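Local coordinates for protein twin-arginine translocation pathway signal (Rhodoferax ferrireducens, PDB 5IM2) that probably serves as the extracytoplasmic solute-binding protein of a TRAP transporter and binds benzoate, at residues 108-113 with 269-274; 120-125 with 157-162. All coordinates share one frame; numbering follows the deposited sequence.

Overall arrangement
Both contacts reach one five-stranded mixed sheet. Contact 1 lies at the surface, about 21 Å from the centre of the chain: a single polar bond between the chain just before strand 111-114 and helix 269-273. Contact 2, about 14 Å from that centre, is partly buried, burying 152 Å² against 72 Å²; there two phenylalanine rings stack between a loop and the turn leading into strand 161-167. The surface contact is thus purely polar, the partly buried one aromatic with its charges at the partly exposed side. Contact 2 is nested inside the loop that contact 1 closes. Their centres are about 15 Å apart, and Lys269 NZ probably hydrogen-bonds to Lys158 O, 2.7 Å away, joining the two.

Contact 1. Residues 108-113 with 269-274; sequences VVDIIW and KASYQA
Ser271 and Asp110 meet through one hydrogen bond, Ser271 OG giving its proton to Asp110 OD1 at 2.8 Å. The backbones stay well apart, with 6.5 Å between Asp110 CA and Ser271 CA, so the side chains bridge the gap. Ser271 points its CB at the other segment, and OG stands anti to the backbone N (chi1 180°), which carries the hydroxyl outward from helix 269-273. The carboxylate of Asp110 is turned so that OG comes in from above its plane, 51° out of it, instead of within it. Ser271 CB follows the hydroxyl to 3.3 Å from Asp110 OD1, and the two residues contribute equally to the 72 Å² buried here.

The other carboxylate oxygen is also used: Asp110 OD2 accepts from the backbone N of Lys52, in the neighbouring strand 49-55. Leu51 of that strand touches both Asp110 and Ser271, while Ser271 N bonds to Asn268 OD1 just ahead of the helix. Replacing Asp110 by an alanine is likely to leave the Ser271 hydroxyl without this acceptor and the Lys52 amide without its side-chain partner. With one oxygen on a helix hydroxyl and the other on a strand amide, the carboxylate is held at both ends by two neutral donors, which would probably favour the ionised form.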
loop_
_atom_site.group_PDB
_atom_site.type_symbol
_atom_site.label_atom_id
_atom_site.label_comp_id
_atom_site.label_asym_id
_atom_site.label_seq_id
_atom_site.Cartn_x
_atom_site.Cartn_y
_atom_site.Cartn_z
ATOM N N VAL A 108 4.005 -5.511 21.855
ATOM C CA VAL A 108 4.796 -4.307 22.091
ATOM C C VAL A 108 3.924 -3.077 21.919
ATOM O O VAL A 108 3.996 -2.121 22.708
ATOM C CB VAL A 108 5.991 -4.292 21.119
ATOM C CG1 VAL A 108 6.814 -3.050 21.297
ATOM C CG2 VAL A 108 6.852 -5.525 21.342
ATOM N N VAL A 109 3.097 -3.074 20.860
ATOM C CA VAL A 109 2.021 -2.109 20.688
ATOM C C VAL A 109 0.706 -2.851 20.459
ATOM O O VAL A 109 0.677 -4.067 20.274
ATOM C CB VAL A 109 2.308 -1.162 19.507
ATOM C CG1 VAL A 109 3.596 -0.366 19.771
ATOM C CG2 VAL A 109 2.400 -1.941 18.226
ATOM N N ASP A 110 -0.397 -2.093 20.410
ATOM C CA ASP A 110 -1.709 -2.700 20.172
ATOM C C ASP A 110 -2.156 -2.677 18.711
ATOM O O ASP A 110 -2.786 -3.640 18.257
ATOM C CB ASP A 110 -2.772 -2.016 21.035
ATOM C CG ASP A 110 -2.464 -2.120 22.498
ATOM O OD1 ASP A 110 -2.593 -3.252 23.026
ATOM O OD2 ASP A 110 -2.085 -1.093 23.111
ATOM N N ILE A 111 -1.882 -1.608 17.958
ATOM C CA ILE A 111 -2.355 -1.480 16.582
ATOM C C ILE A 111 -1.239 -0.921 15.719
ATOM O O ILE A 111 -0.558 0.035 16.107
ATOM C CB ILE A 111 -3.607 -0.572 16.476
ATOM C CG1 ILE A 111 -4.756 -1.162 17.282
ATOM C CG2 ILE A 111 -3.986 -0.362 15.022
ATOM C CD1 ILE A 111 -5.889 -0.159 17.480
ATOM N N ILE A 112 -1.047 -1.522 14.542
ATOM C CA ILE A 112 -0.091 -1.037 13.555
ATOM C C ILE A 112 -0.777 -0.900 12.197
ATOM O O ILE A 112 -1.803 -1.531 11.918
ATOM C CB ILE A 112 1.172 -1.944 13.467
ATOM C CG1 ILE A 112 0.841 -3.367 13.048
ATOM C CG2 ILE A 112 1.835 -1.967 14.815
ATOM C CD1 ILE A 112 0.911 -3.622 11.579
ATOM N N TRP A 113 -0.191 -0.041 11.344
ATOM C CA TRP A 113 -0.546 0.075 9.934
ATOM C C TRP A 113 0.752 -0.054 9.153
ATOM O O TRP A 113 1.698 0.721 9.388
ATOM C CB TRP A 113 -1.235 1.416 9.637
ATOM C CG TRP A 113 -1.733 1.655 8.245
ATOM C CD1 TRP A 113 -2.962 1.321 7.745
ATOM C CD2 TRP A 113 -1.055 2.359 7.206
ATOM N NE1 TRP A 113 -3.075 1.755 6.437
ATOM C CE2 TRP A 113 -1.933 2.420 6.098
ATOM C CE3 TRP A 113 0.208 2.953 7.099
ATOM C CZ2 TRP A 113 -1.587 3.027 4.897
ATOM C CZ3 TRP A 113 0.550 3.550 5.910
ATOM C CH2 TRP A 113 -0.347 3.602 4.832
ATOM N N LYS A 269 -4.073 -9.626 19.140
ATOM C CA LYS A 269 -5.242 -10.459 19.435
ATOM C C LYS A 269 -5.585 -10.456 20.924
ATOM O O LYS A 269 -6.762 -10.365 21.295
ATOM C CB LYS A 269 -4.997 -11.888 18.940
ATOM C CG LYS A 269 -6.268 -12.648 18.544
ATOM C CD LYS A 269 -6.027 -13.599 17.359
ATOM C CE LYS A 269 -4.766 -14.423 17.560
ATOM N NZ LYS A 269 -4.785 -15.712 16.804
ATOM N N ALA A 270 -4.583 -10.572 21.792
ATOM C CA ALA A 270 -4.846 -10.544 23.227
ATOM C C ALA A 270 -5.524 -9.237 23.641
ATOM O O ALA A 270 -6.479 -9.236 24.431
ATOM C CB ALA A 270 -3.530 -10.733 23.982
ATOM N N SER A 271 -5.043 -8.116 23.104
ATOM C CA SER A 271 -5.574 -6.808 23.459
ATOM C C SER A 271 -7.026 -6.669 23.017
ATOM O O SER A 271 -7.867 -6.127 23.748
ATOM C CB SER A 271 -4.700 -5.731 22.812
ATOM O OG SER A 271 -5.169 -4.439 23.122
ATOM N N TYR A 272 -7.339 -7.188 21.837
ATOM C CA TYR A 272 -8.691 -7.111 21.301
ATOM C C TYR A 272 -9.654 -7.982 22.097
ATOM O O TYR A 272 -10.754 -7.543 22.453
ATOM C CB TYR A 272 -8.644 -7.518 19.830
ATOM C CG TYR A 272 -9.974 -7.732 19.157
ATOM C CD1 TYR A 272 -10.628 -6.692 18.541
ATOM C CD2 TYR A 272 -10.532 -8.998 19.076
ATOM C CE1 TYR A 272 -11.836 -6.894 17.891
ATOM C CE2 TYR A 272 -11.730 -9.209 18.436
ATOM C CZ TYR A 272 -12.369 -8.155 17.841
ATOM O OH TYR A 272 -13.565 -8.377 17.230
ATOM N N GLN A 273 -9.253 -9.218 22.396
ATOM C CA GLN A 273 -10.091 -10.100 23.206
ATOM C C GLN A 273 -10.271 -9.566 24.620
ATOM O O GLN A 273 -11.290 -9.849 25.261
ATOM C CB GLN A 273 -9.488 -11.506 23.217
ATOM C CG GLN A 273 -9.516 -12.175 21.832
ATOM C CD GLN A 273 -8.698 -13.460 21.765
ATOM O OE1 GLN A 273 -8.054 -13.850 22.738
ATOM N NE2 GLN A 273 -8.717 -14.119 20.607
ATOM N N ALA A 274 -9.318 -8.769 25.116
ATOM C CA ALA A 274 -9.394 -8.204 26.451
ATOM C C ALA A 274 -10.309 -6.983 26.565
ATOM O O ALA A 274 -10.553 -6.524 27.690
ATOM C CB ALA A 274 -7.990 -7.820 26.910
#

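Contact 2. Residues 120-125 with 157-162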
loop_
_atom_site.group_PDB
_atom_site.type_symbol
_atom_site.label_atom_id
_atom_site.label_comp_id
_atom_site.label_asym_id
_atom_site.label_seq_id
_atom_site.Cartn_x
_atom_site.Cartn_y
_atom_site.Cartn_z
ATOM N N ALA A 120 9.599 -9.686 3.497
ATOM C CA ALA A 120 9.753 -10.556 2.330
ATOM C C ALA A 120 9.085 -11.926 2.471
ATOM O O ALA A 120 9.359 -12.672 3.410
ATOM C CB ALA A 120 11.251 -10.743 2.078
ATOM N N GLY A 121 8.219 -12.264 1.512
ATOM C CA GLY A 121 7.594 -13.578 1.441
ATOM C C GLY A 121 6.838 -14.075 2.669
ATOM O O GLY A 121 6.477 -15.252 2.731
ATOM N N ARG A 122 6.561 -13.200 3.639
ATOM C CA ARG A 122 5.768 -13.577 4.811
ATOM C C ARG A 122 4.275 -13.682 4.490
ATOM O O ARG A 122 3.574 -14.523 5.062
ATOM C CB ARG A 122 5.965 -12.551 5.922
ATOM C CG ARG A 122 5.092 -12.696 7.144
ATOM C CD ARG A 122 5.711 -13.572 8.215
ATOM N NE ARG A 122 5.047 -13.341 9.500
ATOM C CZ ARG A 122 5.422 -12.438 10.413
ATOM N NH1 ARG A 122 6.488 -11.654 10.227
ATOM N NH2 ARG A 122 4.731 -12.328 11.541
ATOM N N PHE A 123 3.769 -12.830 3.603
ATOM C CA PHE A 123 2.336 -12.749 3.302
ATOM C C PHE A 123 2.137 -12.939 1.800
ATOM O O PHE A 123 1.810 -12.005 1.069
ATOM C CB PHE A 123 1.738 -11.430 3.788
ATOM C CG PHE A 123 2.009 -11.140 5.209
ATOM C CD1 PHE A 123 1.343 -11.843 6.219
ATOM C CD2 PHE A 123 2.959 -10.189 5.578
ATOM C CE1 PHE A 123 1.597 -11.590 7.564
ATOM C CE2 PHE A 123 3.207 -9.929 6.910
ATOM C CZ PHE A 123 2.516 -10.624 7.914
ATOM N N PRO A 124 2.341 -14.164 1.302
ATOM C CA PRO A 124 2.359 -14.356 -0.150
ATOM C C PRO A 124 1.017 -14.177 -0.820
ATOM O O PRO A 124 0.983 -13.714 -1.963
ATOM C CB PRO A 124 2.869 -15.791 -0.301
ATOM C CG PRO A 124 2.527 -16.467 0.978
ATOM C CD PRO A 124 2.677 -15.397 2.029
ATOM N N ARG A 125 -0.098 -14.538 -0.186
ATOM C CA ARG A 125 -1.345 -14.545 -0.954
ATOM C C ARG A 125 -1.936 -13.147 -1.174
ATOM O O ARG A 125 -2.600 -12.908 -2.195
ATOM C CB ARG A 125 -2.364 -15.446 -0.265
ATOM C CG ARG A 125 -2.053 -16.902 -0.385
ATOM C CD ARG A 125 -2.877 -17.729 0.553
ATOM N NE ARG A 125 -2.341 -17.661 1.894
ATOM C CZ ARG A 125 -2.744 -18.427 2.905
ATOM N NH1 ARG A 125 -3.728 -19.306 2.743
ATOM N NH2 ARG A 125 -2.170 -18.295 4.087
ATOM N N PHE A 157 -3.130 -14.043 8.083
ATOM C CA PHE A 157 -2.949 -13.061 9.138
ATOM C C PHE A 157 -3.530 -13.550 10.462
ATOM O O PHE A 157 -3.928 -12.737 11.298
ATOM C CB PHE A 157 -3.607 -11.736 8.771
ATOM C CG PHE A 157 -2.945 -10.981 7.622
ATOM C CD1 PHE A 157 -1.714 -10.349 7.789
ATOM C CD2 PHE A 157 -3.587 -10.855 6.399
ATOM C CE1 PHE A 157 -1.139 -9.638 6.757
ATOM C CE2 PHE A 157 -2.992 -10.141 5.351
ATOM C CZ PHE A 157 -1.779 -9.532 5.540
ATOM N N LYS A 158 -3.606 -14.862 10.658
ATOM C CA LYS A 158 -4.360 -15.394 11.793
ATOM C C LYS A 158 -3.692 -15.110 13.126
ATOM O O LYS A 158 -4.323 -15.325 14.174
ATOM C CB LYS A 158 -4.572 -16.901 11.642
ATOM C CG LYS A 158 -3.292 -17.723 11.657
ATOM C CD LYS A 158 -3.606 -19.212 11.569
ATOM C CE LYS A 158 -2.380 -20.053 11.860
ATOM N NZ LYS A 158 -1.971 -20.872 10.687
ATOM N N ASP A 159 -2.460 -14.594 13.116
ATOM C CA ASP A 159 -1.769 -14.294 14.355
ATOM C C ASP A 159 -2.053 -12.879 14.847
ATOM O O ASP A 159 -1.562 -12.504 15.920
ATOM C CB ASP A 159 -0.256 -14.551 14.217
ATOM C CG ASP A 159 0.357 -13.944 12.968
ATOM O OD1 ASP A 159 -0.387 -13.451 12.103
ATOM O OD2 ASP A 159 1.608 -13.992 12.850
ATOM N N THR A 160 -2.901 -12.122 14.136
ATOM C CA THR A 160 -3.392 -10.841 14.619
ATOM C C THR A 160 -4.890 -10.767 14.382
ATOM O O THR A 160 -5.494 -11.636 13.744
ATOM C CB THR A 160 -2.686 -9.644 13.938
ATOM O OG1 THR A 160 -2.930 -9.630 12.517
ATOM C CG2 THR A 160 -1.179 -9.672 14.258
ATOM N N GLN A 161 -5.485 -9.717 14.923
ATOM C CA GLN A 161 -6.857 -9.340 14.610
ATOM C C GLN A 161 -6.800 -8.264 13.523
ATOM O O GLN A 161 -6.429 -7.119 13.786
ATOM C CB GLN A 161 -7.563 -8.867 15.884
ATOM C CG GLN A 161 -8.957 -8.319 15.711
ATOM C CD GLN A 161 -9.959 -9.325 15.209
ATOM O OE1 GLN A 161 -10.942 -8.950 14.570
ATOM N NE2 GLN A 161 -9.748 -10.587 15.501
ATOM N N VAL A 162 -7.128 -8.635 12.289
ATOM C CA VAL A 162 -7.080 -7.669 11.198
ATOM C C VAL A 162 -8.320 -6.794 11.239
ATOM O O VAL A 162 -9.464 -7.276 11.199
ATOM C CB VAL A 162 -6.915 -8.355 9.842
ATOM C CG1 VAL A 162 -6.967 -7.345 8.678
ATOM C CG2 VAL A 162 -5.557 -9.061 9.814
#
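Phe123 and Phe157 form the tightly packed part of this contact, an offset stack with ring centroids 4.7 Å apart and planes inclined by 25°. Phe157 CE1 lies over one face of Phe123, shifted toward the rim, and comes within 3.4 Å of Phe123 CD1. Phe157 CD1 adds a second close approach, 3.5 Å from Phe123 CE1. The two side chains cross at about a right angle, although the planes of their rings are only modestly inclined. The opposite face of Phe123 is occupied by Arg122 CG, 3.3 Å above the centre, so this ring is sandwiched between an aliphatic chain and an aromatic one. Tyr101 meets it edge-to-face.

The polar side is looser and nearer solvent: Arg122 and Asp159 are partly exposed, whereas both phenylalanines are buried. Arg122 bends at chi2 (90°) and brings its guanidinium edge toward Asp159, but the salt bridge from Arg122 NH2 to Asp159 OD2 is long, at 3.8 Å, with the two planes 68° apart. Each group has a stronger partner in helix 100-106: Arg122 NH2 pairs with Asp102, and Asp159 OD1 bonds to the hydroxyl of Tyr101.

Phe157 opens a type I beta turn, closed by Thr160 N bonding to Phe157 O at 3.1 Å. The stack thus packs the loop after strand 111-114 against a beta turn entering strand 161-167, an edge strand of the five-stranded sheet in the type 2 periplasmic-binding-protein fold of the family 7 (DctP) solute-binding proteins.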